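Local atomic coordinates of glycosyl transferase (Staphylococcus aureus, PDB entry 5U02), a protein that belongs to the glycosyl transferases and comprises a helical linker followed by two beta-rich C-terminal domains, the first of which packs as a trimer. Residues F144-H149 / T243-H248; H149-E154 / F196-E201; D168-L173 / T181-L186. One frame throughout, in Å; residues are numbered along the deposited sequence.

Interaction 1. Residues F144-H149 / T243-H248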
ATOM      1  N   PHE A 144     -11.049   0.448  18.348  1.00 25.56           N
ATOM      2  CA  PHE A 144     -12.033  -0.093  17.410  1.00 22.80           C
ATOM      3  C   PHE A 144     -13.256   0.816  17.409  1.00 23.59           C
ATOM      4  O   PHE A 144     -14.044   0.784  18.359  1.00 23.56           O
ATOM      5  CB  PHE A 144     -12.414  -1.523  17.781  1.00 26.97           C
ATOM      6  CG  PHE A 144     -13.289  -2.201  16.759  1.00 25.98           C
ATOM      7  CD1 PHE A 144     -14.660  -2.000  16.754  1.00 26.57           C
ATOM      8  CD2 PHE A 144     -12.736  -3.037  15.803  1.00 29.94           C
ATOM      9  CE1 PHE A 144     -15.468  -2.620  15.808  1.00 30.73           C
ATOM     10  CE2 PHE A 144     -13.536  -3.661  14.851  1.00 32.97           C
ATOM     11  CZ  PHE A 144     -14.902  -3.456  14.854  1.00 31.07           C
ATOM     12  N   LYS A 145     -13.420   1.604  16.344  1.00 26.39           N
ATOM     13  CA  LYS A 145     -14.594   2.445  16.142  1.00 29.33           C
ATOM     14  C   LYS A 145     -15.228   2.121  14.795  1.00 30.84           C
ATOM     15  O   LYS A 145     -14.545   1.691  13.860  1.00 30.30           O
ATOM     16  CB  LYS A 145     -14.240   3.939  16.182  1.00 34.27           C
ATOM     17  CG  LYS A 145     -13.330   4.354  17.329  1.00 43.45           C
ATOM     18  CD  LYS A 145     -14.035   4.291  18.674  1.00 49.32           C
ATOM     19  CE  LYS A 145     -13.254   5.069  19.723  1.00 56.08           C
ATOM     20  NZ  LYS A 145     -13.795   4.879  21.099  1.00 60.36           N
ATOM     21  N   PHE A 146     -16.537   2.344  14.686  1.00 24.43           N
ATOM     22  CA  PHE A 146     -17.212   2.062  13.429  1.00 25.05           C
ATOM     23  C   PHE A 146     -18.533   2.812  13.370  1.00 27.86           C
ATOM     24  O   PHE A 146     -19.065   3.264  14.389  1.00 25.22           O
ATOM     25  CB  PHE A 146     -17.427   0.555  13.225  1.00 24.36           C
ATOM     26  CG  PHE A 146     -18.511  -0.041  14.086  1.00 27.66           C
ATOM     27  CD1 PHE A 146     -18.367  -0.121  15.463  1.00 26.69           C
ATOM     28  CD2 PHE A 146     -19.656  -0.564  13.512  1.00 31.01           C
ATOM     29  CE1 PHE A 146     -19.360  -0.688  16.253  1.00 25.67           C
ATOM     30  CE2 PHE A 146     -20.650  -1.131  14.296  1.00 29.25           C
ATOM     31  CZ  PHE A 146     -20.500  -1.189  15.667  1.00 24.61           C
ATOM     32  N   ASP A 147     -19.030   2.960  12.146  1.00 25.58           N
ATOM     33  CA  ASP A 147     -20.342   3.526  11.865  1.00 26.80           C
ATOM     34  C   ASP A 147     -20.822   2.917  10.551  1.00 27.48           C
ATOM     35  O   ASP A 147     -20.237   1.951  10.053  1.00 24.73           O
ATOM     36  CB  ASP A 147     -20.275   5.060  11.840  1.00 27.20           C
ATOM     37  CG  ASP A 147     -19.172   5.589  10.936  1.00 29.91           C
ATOM     38  OD1 ASP A 147     -19.036   5.094   9.795  1.00 27.09           O
ATOM     39  OD2 ASP A 147     -18.432   6.501  11.369  1.00 31.27           O
ATOM     40  N   ASN A 148     -21.885   3.486   9.979  1.00 28.06           N
ATOM     41  CA  ASN A 148     -22.425   2.973   8.721  1.00 29.40           C
ATOM     42  C   ASN A 148     -21.544   3.295   7.517  1.00 28.63           C
ATOM     43  O   ASN A 148     -21.904   2.940   6.387  1.00 30.58           O
ATOM     44  CB  ASN A 148     -23.829   3.529   8.479  1.00 21.50           C
ATOM     45  CG  ASN A 148     -23.832   5.024   8.249  1.00 27.93           C
ATOM     46  OD1 ASN A 148     -23.346   5.790   9.077  1.00 27.67           O
ATOM     47  ND2 ASN A 148     -24.359   5.447   7.102  1.00 26.53           N
ATOM     48  N   HIS A 149     -20.404   3.944   7.727  1.00 26.22           N
ATOM     49  CA  HIS A 149     -19.530   4.388   6.649  1.00 25.32           C
ATOM     50  C   HIS A 149     -18.170   3.705   6.651  1.00 28.10           C
ATOM     51  O   HIS A 149     -17.662   3.356   5.580  1.00 25.87           O
ATOM     52  CB  HIS A 149     -19.381   5.917   6.715  1.00 24.03           C
ATOM     53  CG  HIS A 149     -18.279   6.472   5.866  1.00 29.20           C
ATOM     54  ND1 HIS A 149     -17.124   7.017   6.391  1.00 28.84           N
ATOM     55  CD2 HIS A 149     -18.148   6.533   4.518  1.00 30.46           C
ATOM     56  CE1 HIS A 149     -16.345   7.415   5.400  1.00 31.34           C
ATOM     57  NE2 HIS A 149     -16.940   7.128   4.254  1.00 32.10           N
ATOM     58  N   THR A 243     -24.130  -3.801  19.241  1.00 18.33           N
ATOM     59  CA  THR A 243     -24.163  -2.557  18.480  1.00 20.72           C
ATOM     60  C   THR A 243     -23.727  -2.816  17.039  1.00 22.65           C
ATOM     61  O   THR A 243     -22.710  -3.475  16.796  1.00 21.14           O
ATOM     62  CB  THR A 243     -23.254  -1.511  19.136  1.00 22.54           C
ATOM     63  OG1 THR A 243     -23.788  -1.145  20.412  1.00 21.59           O
ATOM     64  CG2 THR A 243     -23.143  -0.263  18.270  1.00 18.02           C
ATOM     65  N   SER A 244     -24.499  -2.298  16.083  1.00 20.35           N
ATOM     66  CA  SER A 244     -24.373  -2.672  14.681  1.00 21.24           C
ATOM     67  C   SER A 244     -24.279  -1.443  13.789  1.00 26.92           C
ATOM     68  O   SER A 244     -24.487  -0.306  14.217  1.00 29.86           O
ATOM     69  CB  SER A 244     -25.565  -3.527  14.221  1.00 20.25           C
ATOM     70  OG  SER A 244     -25.645  -4.730  14.950  1.00 22.34           O
ATOM     71  N   ALA A 245     -23.981  -1.707  12.521  1.00 26.73           N
ATOM     72  CA  ALA A 245     -23.966  -0.713  11.462  1.00 22.12           C
ATOM     73  C   ALA A 245     -24.939  -1.138  10.370  1.00 24.46           C
ATOM     74  O   ALA A 245     -24.990  -2.316   9.997  1.00 26.28           O
ATOM     75  CB  ALA A 245     -22.561  -0.556  10.875  1.00 18.16           C
ATOM     76  N   LEU A 246     -25.707  -0.179   9.859  1.00 23.05           N
ATOM     77  CA  LEU A 246     -26.685  -0.454   8.816  1.00 23.28           C
ATOM     78  C   LEU A 246     -26.011  -0.426   7.449  1.00 24.64           C
ATOM     79  O   LEU A 246     -25.287   0.521   7.123  1.00 27.98           O
ATOM     80  CB  LEU A 246     -27.825   0.562   8.865  1.00 25.14           C
ATOM     81  CG  LEU A 246     -28.980   0.365   7.882  1.00 22.49           C
ATOM     82  CD1 LEU A 246     -29.772  -0.887   8.217  1.00 20.89           C
ATOM     83  CD2 LEU A 246     -29.878   1.592   7.875  1.00 22.73           C
ATOM     84  N   ILE A 247     -26.263  -1.460   6.652  1.00 25.64           N
ATOM     85  CA  ILE A 247     -25.705  -1.596   5.312  1.00 23.65           C
ATOM     86  C   ILE A 247     -26.855  -1.775   4.333  1.00 22.08           C
ATOM     87  O   ILE A 247     -27.823  -2.485   4.630  1.00 23.21           O
ATOM     88  CB  ILE A 247     -24.714  -2.781   5.243  1.00 28.53           C
ATOM     89  CG1 ILE A 247     -23.420  -2.424   5.984  1.00 29.61           C
ATOM     90  CG2 ILE A 247     -24.437  -3.196   3.800  1.00 30.33           C
ATOM     91  CD1 ILE A 247     -22.429  -3.560   6.085  1.00 35.25           C
ATOM     92  N   HIS A 248     -26.759  -1.116   3.177  1.00 23.68           N
ATOM     93  CA  HIS A 248     -27.780  -1.166   2.137  1.00 27.93           C
ATOM     94  C   HIS A 248     -27.161  -1.738   0.872  1.00 32.70           C
ATOM     95  O   HIS A 248     -26.147  -1.227   0.382  1.00 26.82           O
ATOM     96  CB  HIS A 248     -28.362   0.221   1.853  1.00 30.99           C
ATOM     97  CG  HIS A 248     -29.549   0.213   0.938  1.00 42.79           C
ATOM     98  ND1 HIS A 248     -30.550  -0.730   1.024  1.00 46.22           N
ATOM     99  CD2 HIS A 248     -29.909   1.052  -0.064  1.00 49.45           C
ATOM    100  CE1 HIS A 248     -31.470  -0.479   0.108  1.00 48.81           C
ATOM    101  NE2 HIS A 248     -31.104   0.597  -0.565  1.00 49.73           N
TER
HETATM  102  O   HOH W   1     -23.771   1.408   5.313  1.00 28.03           O
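The F146 ring meets the 243-248 segment with its edge: T243 O, S244 C and A245 N all lie near the ring plane, strung along the rim from CZ to CE2. CZ comes within 3.4 Å of T243 O, a carbon beside an acceptor. The same CZ touches CG2 of T243 at 3.8 Å, while on the flank of the ring CD2 packs on CB of A245 at 3.9 Å. With chi1 at 74°, CG of F146 stands between its own backbone N and carbonyl carbon, which sends the ring across toward T243. A245 is the hub further along: its CB points into the first segment and rests 3.5 Å from D147 O, close beside the backbone of N148. N148 adds CB against L246 O, but its amide turns away and is bound by Y353, T348 and E302. A water completes the join, donating to N148 O at 2.6 Å and to L246 O at 2.5 Å; no direct hydrogen bond links the two segments. The D147 carboxylate bends the chain in an Asx turn, OD1 accepting from H149 N (2.7 Å) on its anti side and also from K150 N. The contact thus lies where strand 138-146 runs out into the turn before strand 150-159, against the start of strand 245-249. P258 of strand 252-260 and I151 of strand 150-159 also touch F146, and Y353 of strand 352-354, in the sheet that follows in the chain, packs on L246.

Interaction 2. Residues H149-E154 / F196-E201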
ATOM      1  N   HIS A 149     -20.404   3.944   7.727  1.00 26.22           N
ATOM      2  CA  HIS A 149     -19.530   4.388   6.649  1.00 25.32           C
ATOM      3  C   HIS A 149     -18.170   3.705   6.651  1.00 28.10           C
ATOM      4  O   HIS A 149     -17.662   3.356   5.580  1.00 25.87           O
ATOM      5  CB  HIS A 149     -19.381   5.917   6.715  1.00 24.03           C
ATOM      6  CG  HIS A 149     -18.279   6.472   5.866  1.00 29.20           C
ATOM      7  ND1 HIS A 149     -17.124   7.017   6.391  1.00 28.84           N
ATOM      8  CD2 HIS A 149     -18.148   6.533   4.518  1.00 30.46           C
ATOM      9  CE1 HIS A 149     -16.345   7.415   5.400  1.00 31.34           C
ATOM     10  NE2 HIS A 149     -16.940   7.128   4.254  1.00 32.10           N
ATOM     11  N   LYS A 150     -17.587   3.452   7.821  1.00 24.41           N
ATOM     12  CA  LYS A 150     -16.296   2.781   7.868  1.00 26.05           C
ATOM     13  C   LYS A 150     -16.065   2.176   9.245  1.00 23.51           C
ATOM     14  O   LYS A 150     -16.722   2.530  10.227  1.00 25.03           O
ATOM     15  CB  LYS A 150     -15.151   3.738   7.529  1.00 30.21           C
ATOM     16  CG  LYS A 150     -14.999   4.877   8.520  1.00 33.43           C
ATOM     17  CD  LYS A 150     -13.770   5.725   8.217  1.00 34.91           C
ATOM     18  CE  LYS A 150     -13.642   6.863   9.215  1.00 36.33           C
ATOM     19  NZ  LYS A 150     -12.434   7.688   8.957  1.00 47.20           N
ATOM     20  N   ILE A 151     -15.102   1.260   9.294  1.00 25.09           N
ATOM     21  CA  ILE A 151     -14.557   0.722  10.532  1.00 27.87           C
ATOM     22  C   ILE A 151     -13.129   1.229  10.666  1.00 27.18           C
ATOM     23  O   ILE A 151     -12.348   1.159   9.708  1.00 26.71           O
ATOM     24  CB  ILE A 151     -14.589  -0.816  10.539  1.00 30.36           C
ATOM     25  CG1 ILE A 151     -16.022  -1.334  10.406  1.00 27.61           C
ATOM     26  CG2 ILE A 151     -13.910  -1.369  11.790  1.00 27.81           C
ATOM     27  CD1 ILE A 151     -16.090  -2.808  10.021  1.00 24.08           C
ATOM     28  N   VAL A 152     -12.787   1.740  11.843  1.00 25.92           N
ATOM     29  CA  VAL A 152     -11.428   2.172  12.153  1.00 23.93           C
ATOM     30  C   VAL A 152     -10.934   1.327  13.315  1.00 28.77           C
ATOM     31  O   VAL A 152     -11.505   1.378  14.414  1.00 27.05           O
ATOM     32  CB  VAL A 152     -11.363   3.667  12.496  1.00 26.09           C
ATOM     33  CG1 VAL A 152      -9.915   4.104  12.738  1.00 24.91           C
ATOM     34  CG2 VAL A 152     -12.001   4.487  11.389  1.00 24.20           C
ATOM     35  N   THR A 153      -9.884   0.544  13.077  1.00 25.38           N
ATOM     36  CA  THR A 153      -9.319  -0.291  14.123  1.00 27.36           C
ATOM     37  C   THR A 153      -7.811  -0.110  14.162  1.00 26.23           C
ATOM     38  O   THR A 153      -7.155   0.016  13.122  1.00 22.90           O
ATOM     39  CB  THR A 153      -9.687  -1.778  13.935  1.00 24.35           C
ATOM     40  OG1 THR A 153      -9.273  -2.517  15.087  1.00 25.63           O
ATOM     41  CG2 THR A 153      -9.020  -2.362  12.715  1.00 24.03           C
ATOM     42  N   GLU A 154      -7.272  -0.079  15.376  1.00 27.85           N
ATOM     43  CA  GLU A 154      -5.844   0.063  15.610  1.00 26.62           C
ATOM     44  C   GLU A 154      -5.333  -1.206  16.272  1.00 24.99           C
ATOM     45  O   GLU A 154      -5.875  -1.637  17.294  1.00 24.01           O
ATOM     46  CB  GLU A 154      -5.558   1.284  16.489  1.00 28.12           C
ATOM     47  CG  GLU A 154      -4.090   1.566  16.727  1.00 29.23           C
ATOM     48  CD  GLU A 154      -3.884   2.680  17.728  1.00 32.19           C
ATOM     49  OE1 GLU A 154      -4.086   2.433  18.938  1.00 33.38           O
ATOM     50  OE2 GLU A 154      -3.537   3.807  17.303  1.00 31.03           O
ATOM     51  N   PHE A 196      -6.188   0.769  10.477  1.00 26.57           N
ATOM     52  CA  PHE A 196      -6.842   0.334   9.251  1.00 26.75           C
ATOM     53  C   PHE A 196      -8.204   1.006   9.150  1.00 27.81           C
ATOM     54  O   PHE A 196      -9.019   0.909  10.076  1.00 26.68           O
ATOM     55  CB  PHE A 196      -6.990  -1.190   9.217  1.00 25.79           C
ATOM     56  CG  PHE A 196      -5.681  -1.932   9.217  1.00 23.10           C
ATOM     57  CD1 PHE A 196      -5.018  -2.214  10.408  1.00 27.50           C
ATOM     58  CD2 PHE A 196      -5.104  -2.325   8.021  1.00 20.51           C
ATOM     59  CE1 PHE A 196      -3.806  -2.897  10.401  1.00 29.93           C
ATOM     60  CE2 PHE A 196      -3.900  -2.998   8.002  1.00 23.06           C
ATOM     61  CZ  PHE A 196      -3.248  -3.287   9.192  1.00 25.93           C
ATOM     62  N   ASN A 197      -8.439   1.703   8.033  1.00 26.15           N
ATOM     63  CA  ASN A 197      -9.756   2.224   7.677  1.00 24.29           C
ATOM     64  C   ASN A 197     -10.404   1.226   6.728  1.00 24.02           C
ATOM     65  O   ASN A 197      -9.947   1.063   5.592  1.00 28.58           O
ATOM     66  CB  ASN A 197      -9.655   3.600   7.019  1.00 27.68           C
ATOM     67  CG  ASN A 197      -9.013   4.639   7.918  1.00 26.14           C
ATOM     68  OD1 ASN A 197      -9.180   4.618   9.133  1.00 27.69           O
ATOM     69  ND2 ASN A 197      -8.268   5.558   7.315  1.00 25.92           N
ATOM     70  N   ILE A 198     -11.454   0.556   7.193  1.00 22.05           N
ATOM     71  CA  ILE A 198     -12.202  -0.407   6.393  1.00 21.80           C
ATOM     72  C   ILE A 198     -13.455   0.302   5.897  1.00 23.36           C
ATOM     73  O   ILE A 198     -14.451   0.406   6.620  1.00 22.91           O
ATOM     74  CB  ILE A 198     -12.567  -1.658   7.194  1.00 26.19           C
ATOM     75  CG1 ILE A 198     -11.328  -2.315   7.794  1.00 23.79           C
ATOM     76  CG2 ILE A 198     -13.314  -2.642   6.318  1.00 24.67           C
ATOM     77  CD1 ILE A 198     -11.686  -3.299   8.869  1.00 21.53           C
ATOM     78  N   MET A 199     -13.412   0.774   4.657  1.00 24.62           N
ATOM     79  CA  MET A 199     -14.541   1.471   4.055  1.00 26.02           C
ATOM     80  C   MET A 199     -15.602   0.456   3.640  1.00 26.76           C
ATOM     81  O   MET A 199     -15.336  -0.425   2.816  1.00 30.11           O
ATOM     82  CB  MET A 199     -14.066   2.284   2.855  1.00 28.13           C
ATOM     83  CG  MET A 199     -12.769   3.027   3.114  1.00 30.97           C
ATOM     84  SD  MET A 199     -12.894   4.091   4.555  1.00 29.69           S
ATOM     85  CE  MET A 199     -13.992   5.350   3.926  1.00 24.58           C
ATOM     86  N   LEU A 200     -16.808   0.587   4.197  1.00 25.47           N
ATOM     87  CA  LEU A 200     -17.858  -0.387   3.918  1.00 23.12           C
ATOM     88  C   LEU A 200     -18.274  -0.381   2.452  1.00 26.03           C
ATOM     89  O   LEU A 200     -18.731  -1.411   1.942  1.00 25.00           O
ATOM     90  CB  LEU A 200     -19.068  -0.133   4.814  1.00 27.43           C
ATOM     91  CG  LEU A 200     -18.769  -0.018   6.307  1.00 30.45           C
ATOM     92  CD1 LEU A 200     -20.014   0.317   7.078  1.00 31.18           C
ATOM     93  CD2 LEU A 200     -18.170  -1.293   6.837  1.00 19.98           C
ATOM     94  N   GLU A 201     -18.129   0.753   1.759  1.00 28.84           N
ATOM     95  CA  GLU A 201     -18.360   0.759   0.315  1.00 31.88           C
ATOM     96  C   GLU A 201     -17.371  -0.151  -0.405  1.00 31.13           C
ATOM     97  O   GLU A 201     -17.699  -0.714  -1.456  1.00 30.45           O
ATOM     98  CB  GLU A 201     -18.273   2.190  -0.227  1.00 36.53           C
ATOM     99  CG  GLU A 201     -18.507   2.324  -1.736  1.00 42.53           C
ATOM    100  CD  GLU A 201     -18.309   3.751  -2.240  1.00 49.56           C
ATOM    101  OE1 GLU A 201     -18.175   4.671  -1.405  1.00 52.45           O
ATOM    102  OE2 GLU A 201     -18.279   3.954  -3.473  1.00 50.93           O
TER
HETATM  103  O   HOH W   2     -17.644   3.312   3.106  1.00 27.37           O
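H149 O is gripped twice: L200 N donates to it at 3.2 Å from above the carbonyl plane, and water 2 donates at 2.5 Å while accepting from E201 N. The carbonyl that ends the turn is in this way tied to the first residues of helix 200-203, just after M199 at the N-cap. Away from this end the backbones form a regular antiparallel ladder. I151 and I198 make a hydrogen-bonded pair whose shorter bond, I198 N to I151 O, measures 2.7 Å and is almost straight (174° at the hydrogen); T153 and F196 form the next such pair. Strands 150-159 and 193-199 are neighbours in the large antiparallel sheet of the E-set-like domain, and its two faces differ sharply here. On the buried face the isoleucines meet CB to CB at 4.0 Å. L200 crosses I151 at about a right angle, CD2 against CD1 at 4.1 Å, and F196 and I198 reach L171 of strand 168-175. On the other face K150 and M199 lie side by side, SD 3.8 Å from CB of K150. Bends at chi2 and chi3 (-56° and -70°) fold the methionine back, bringing CE to 3.5 Å from NE2 of H149, oblique to an imidazole that also stacks on H350. Next along, V152 sets both methyls beside OD1 of N197, CG2 at 3.6 Å. Two polar tips of this face belong to the assembly: the extended K150 chain carries NZ to a salt bridge with E201 of the second subunit, and N197 ND2 donates to D202 of that subunit. E201, on the helix, receives K150 of the third subunit.

Interaction 3. Residues D168-L173 / T181-L186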
ATOM      1  N   ASP A 168       5.722  -6.294   6.404  1.00 39.07           N
ATOM      2  CA  ASP A 168       4.466  -5.714   5.956  1.00 37.73           C
ATOM      3  C   ASP A 168       3.320  -6.307   6.763  1.00 36.47           C
ATOM      4  O   ASP A 168       3.399  -7.443   7.241  1.00 35.83           O
ATOM      5  CB  ASP A 168       4.228  -5.966   4.463  1.00 42.52           C
ATOM      6  CG  ASP A 168       5.330  -5.400   3.589  1.00 47.97           C
ATOM      7  OD1 ASP A 168       6.058  -4.495   4.046  1.00 51.45           O
ATOM      8  OD2 ASP A 168       5.464  -5.862   2.437  1.00 49.03           O
ATOM      9  N   VAL A 169       2.253  -5.527   6.918  1.00 33.60           N
ATOM     10  CA  VAL A 169       1.068  -5.961   7.644  1.00 32.51           C
ATOM     11  C   VAL A 169      -0.165  -5.624   6.819  1.00 33.06           C
ATOM     12  O   VAL A 169      -0.214  -4.590   6.144  1.00 38.92           O
ATOM     13  CB  VAL A 169       0.975  -5.329   9.054  1.00 35.78           C
ATOM     14  CG1 VAL A 169       2.256  -5.576   9.845  1.00 39.56           C
ATOM     15  CG2 VAL A 169       0.673  -3.846   8.977  1.00 32.77           C
ATOM     16  N   ARG A 170      -1.149  -6.518   6.855  1.00 32.05           N
ATOM     17  CA  ARG A 170      -2.460  -6.281   6.275  1.00 32.36           C
ATOM     18  C   ARG A 170      -3.503  -6.780   7.258  1.00 27.68           C
ATOM     19  O   ARG A 170      -3.230  -7.663   8.074  1.00 26.64           O
ATOM     20  CB  ARG A 170      -2.649  -6.997   4.926  1.00 33.71           C
ATOM     21  CG  ARG A 170      -1.627  -6.652   3.868  1.00 43.09           C
ATOM     22  CD  ARG A 170      -2.081  -7.118   2.487  1.00 47.47           C
ATOM     23  NE  ARG A 170      -2.058  -8.571   2.329  1.00 46.54           N
ATOM     24  CZ  ARG A 170      -2.522  -9.203   1.253  1.00 44.95           C
ATOM     25  NH1 ARG A 170      -3.047  -8.505   0.250  1.00 45.52           N
ATOM     26  NH2 ARG A 170      -2.464 -10.529   1.173  1.00 38.00           N
ATOM     27  N   LEU A 171      -4.699  -6.210   7.179  1.00 26.77           N
ATOM     28  CA  LEU A 171      -5.824  -6.700   7.961  1.00 27.36           C
ATOM     29  C   LEU A 171      -6.569  -7.747   7.146  1.00 26.52           C
ATOM     30  O   LEU A 171      -6.914  -7.508   5.985  1.00 25.85           O
ATOM     31  CB  LEU A 171      -6.759  -5.557   8.353  1.00 26.91           C
ATOM     32  CG  LEU A 171      -7.786  -5.925   9.421  1.00 26.49           C
ATOM     33  CD1 LEU A 171      -7.072  -6.464  10.639  1.00 30.95           C
ATOM     34  CD2 LEU A 171      -8.615  -4.719   9.801  1.00 27.01           C
ATOM     35  N   LYS A 172      -6.814  -8.904   7.747  1.00 26.95           N
ATOM     36  CA  LYS A 172      -7.414 -10.028   7.047  1.00 29.36           C
ATOM     37  C   LYS A 172      -8.777 -10.347   7.639  1.00 28.29           C
ATOM     38  O   LYS A 172      -8.901 -10.554   8.850  1.00 26.63           O
ATOM     39  CB  LYS A 172      -6.512 -11.259   7.117  1.00 28.56           C
ATOM     40  CG  LYS A 172      -7.052 -12.471   6.391  1.00 28.33           C
ATOM     41  CD  LYS A 172      -6.075 -13.627   6.515  1.00 28.29           C
ATOM     42  CE  LYS A 172      -6.565 -14.860   5.800  1.00 26.97           C
ATOM     43  NZ  LYS A 172      -5.610 -15.969   6.013  1.00 31.43           N
ATOM     44  N   LEU A 173      -9.791 -10.380   6.781  1.00 27.86           N
ATOM     45  CA  LEU A 173     -11.095 -10.932   7.119  1.00 26.79           C
ATOM     46  C   LEU A 173     -11.168 -12.327   6.511  1.00 27.74           C
ATOM     47  O   LEU A 173     -10.971 -12.490   5.304  1.00 33.55           O
ATOM     48  CB  LEU A 173     -12.230 -10.048   6.596  1.00 26.57           C
ATOM     49  CG  LEU A 173     -12.237  -8.582   7.042  1.00 29.55           C
ATOM     50  CD1 LEU A 173     -13.473  -7.847   6.526  1.00 28.17           C
ATOM     51  CD2 LEU A 173     -12.137  -8.470   8.560  1.00 27.32           C
ATOM     52  N   THR A 181     -12.146 -14.483   1.706  1.00 37.81           N
ATOM     53  CA  THR A 181     -11.086 -13.722   2.339  1.00 39.15           C
ATOM     54  C   THR A 181     -11.187 -12.270   1.891  1.00 35.96           C
ATOM     55  O   THR A 181     -11.623 -11.983   0.774  1.00 41.33           O
ATOM     56  CB  THR A 181      -9.731 -14.360   1.989  1.00 43.69           C
ATOM     57  OG1 THR A 181      -8.907 -14.452   3.157  1.00 50.76           O
ATOM     58  CG2 THR A 181      -9.017 -13.591   0.890  1.00 43.66           C
ATOM     59  N   MET A 182     -10.827 -11.357   2.787  1.00 27.92           N
ATOM     60  CA  MET A 182     -10.705  -9.946   2.451  1.00 28.05           C
ATOM     61  C   MET A 182      -9.434  -9.419   3.091  1.00 23.82           C
ATOM     62  O   MET A 182      -9.131  -9.757   4.237  1.00 30.72           O
ATOM     63  CB  MET A 182     -11.911  -9.117   2.927  1.00 29.69           C
ATOM     64  CG  MET A 182     -13.214  -9.386   2.179  1.00 30.56           C
ATOM     65  SD  MET A 182     -14.491  -8.168   2.578  1.00 27.94           S
ATOM     66  CE  MET A 182     -15.685  -9.187   3.435  1.00 28.08           C
ATOM     67  N   TYR A 183      -8.690  -8.607   2.345  1.00 21.80           N
ATOM     68  CA  TYR A 183      -7.461  -7.993   2.831  1.00 22.51           C
ATOM     69  C   TYR A 183      -7.579  -6.484   2.707  1.00 24.76           C
ATOM     70  O   TYR A 183      -7.890  -5.970   1.627  1.00 30.31           O
ATOM     71  CB  TYR A 183      -6.242  -8.498   2.056  1.00 23.12           C
ATOM     72  CG  TYR A 183      -5.924  -9.955   2.299  1.00 30.76           C
ATOM     73  CD1 TYR A 183      -5.204 -10.355   3.423  1.00 32.21           C
ATOM     74  CD2 TYR A 183      -6.343 -10.934   1.409  1.00 31.55           C
ATOM     75  CE1 TYR A 183      -4.911 -11.689   3.648  1.00 33.30           C
ATOM     76  CE2 TYR A 183      -6.053 -12.267   1.623  1.00 31.69           C
ATOM     77  CZ  TYR A 183      -5.342 -12.642   2.743  1.00 37.97           C
ATOM     78  OH  TYR A 183      -5.062 -13.974   2.951  1.00 42.16           O
ATOM     79  N   VAL A 184      -7.329  -5.783   3.805  1.00 21.02           N
ATOM     80  CA  VAL A 184      -7.420  -4.328   3.879  1.00 23.39           C
ATOM     81  C   VAL A 184      -6.013  -3.775   4.069  1.00 26.54           C
ATOM     82  O   VAL A 184      -5.327  -4.160   5.024  1.00 27.44           O
ATOM     83  CB  VAL A 184      -8.341  -3.874   5.020  1.00 23.37           C
ATOM     84  CG1 VAL A 184      -8.497  -2.363   4.987  1.00 19.40           C
ATOM     85  CG2 VAL A 184      -9.686  -4.565   4.926  1.00 27.23           C
ATOM     86  N   PRO A 185      -5.547  -2.880   3.203  1.00 26.29           N
ATOM     87  CA  PRO A 185      -4.205  -2.311   3.369  1.00 24.43           C
ATOM     88  C   PRO A 185      -4.115  -1.408   4.592  1.00 20.88           C
ATOM     89  O   PRO A 185      -5.105  -0.874   5.094  1.00 22.26           O
ATOM     90  CB  PRO A 185      -3.993  -1.506   2.083  1.00 24.01           C
ATOM     91  CG  PRO A 185      -5.364  -1.310   1.514  1.00 24.75           C
ATOM     92  CD  PRO A 185      -6.176  -2.481   1.937  1.00 24.40           C
ATOM     93  N   LEU A 186      -2.886  -1.240   5.064  1.00 28.75           N
ATOM     94  CA  LEU A 186      -2.608  -0.325   6.162  1.00 29.45           C
ATOM     95  C   LEU A 186      -2.886   1.117   5.744  1.00 27.04           C
ATOM     96  O   LEU A 186      -2.497   1.542   4.655  1.00 28.66           O
ATOM     97  CB  LEU A 186      -1.152  -0.480   6.597  1.00 26.57           C
ATOM     98  CG  LEU A 186      -0.631   0.356   7.762  1.00 23.71           C
ATOM     99  CD1 LEU A 186      -1.351   0.001   9.040  1.00 21.49           C
ATOM    100  CD2 LEU A 186       0.865   0.153   7.911  1.00 23.45           C
TER
HETATM  101  O   HOH W   3      -0.775  -2.906   3.671  1.00 33.42           O
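R170 lays its guanidinium flat on the ring of Y183, the planes only 6° apart and the centres separated by 4.0 Å. NH2 hangs over the face of the ring, 3.5 Å from CD1, while CZ sits above CG, so the stack is offset and also counts as cation-pi. A bend at chi3 (-71°) turns the end of the arginine along the strand onto a residue that is not its direct partner in the ladder. K172, which does pair with Y183, runs alongside the tyrosine as a straight chain: CG leans on CE1 at 3.6 Å, and CE comes 3.3 Å from OH. On the opposite face of the sheet L173 and M182 meet CB to CB at 3.8 Å, and L171 and V184 likewise pack through their CB atoms. Beneath these side chains the hairpin of strands 168-175 and 181-190 supplies the frame. L171 with V184 and L173 with M182 are hydrogen-bonded pairs, the shortest bond being L173 N to M182 O at 2.7 Å. Beyond the ladder, water 3 spans V169 O and L186 N, each 3.0 Å away, while CG2 of V169 touches CD2 of L186. Farther out, charged partners set the long side chains: E218 of strand 212-221 binds NE of R170, E164 of the third subunit binds its NH2, and K172 reaches E227. Held by two carboxylates, at NE and at NH2, and by the aromatic face it lies on, the guanidinium is probably restrained in rotation, and the acids would be expected to balance its positive charge where this hairpin meets the neighbouring subunit.

All three contacts reach the same antiparallel sheet and nest along the chain, interaction 3 inside the loop closed by interaction 2, and that inside interaction 1. Interactions 1 and 2 have centres about 9 Å apart and share H149; K145 O lies 2.7 Å from V152 N, a probable hydrogen bond between neighbouring strands, and CD1 of L200 packs 3.3 Å from N148 O. Interactions 2 and 3, with centres about 12 Å apart, meet through the F196 ring, whose CD2 approaches P185 O to 3.3 Å. Interactions 1 and 3 do not touch, their nearest atoms about 7 Å apart. Interaction 1 faces strand 352-354, whereas interactions 2 and 3 reach neighbouring subunits.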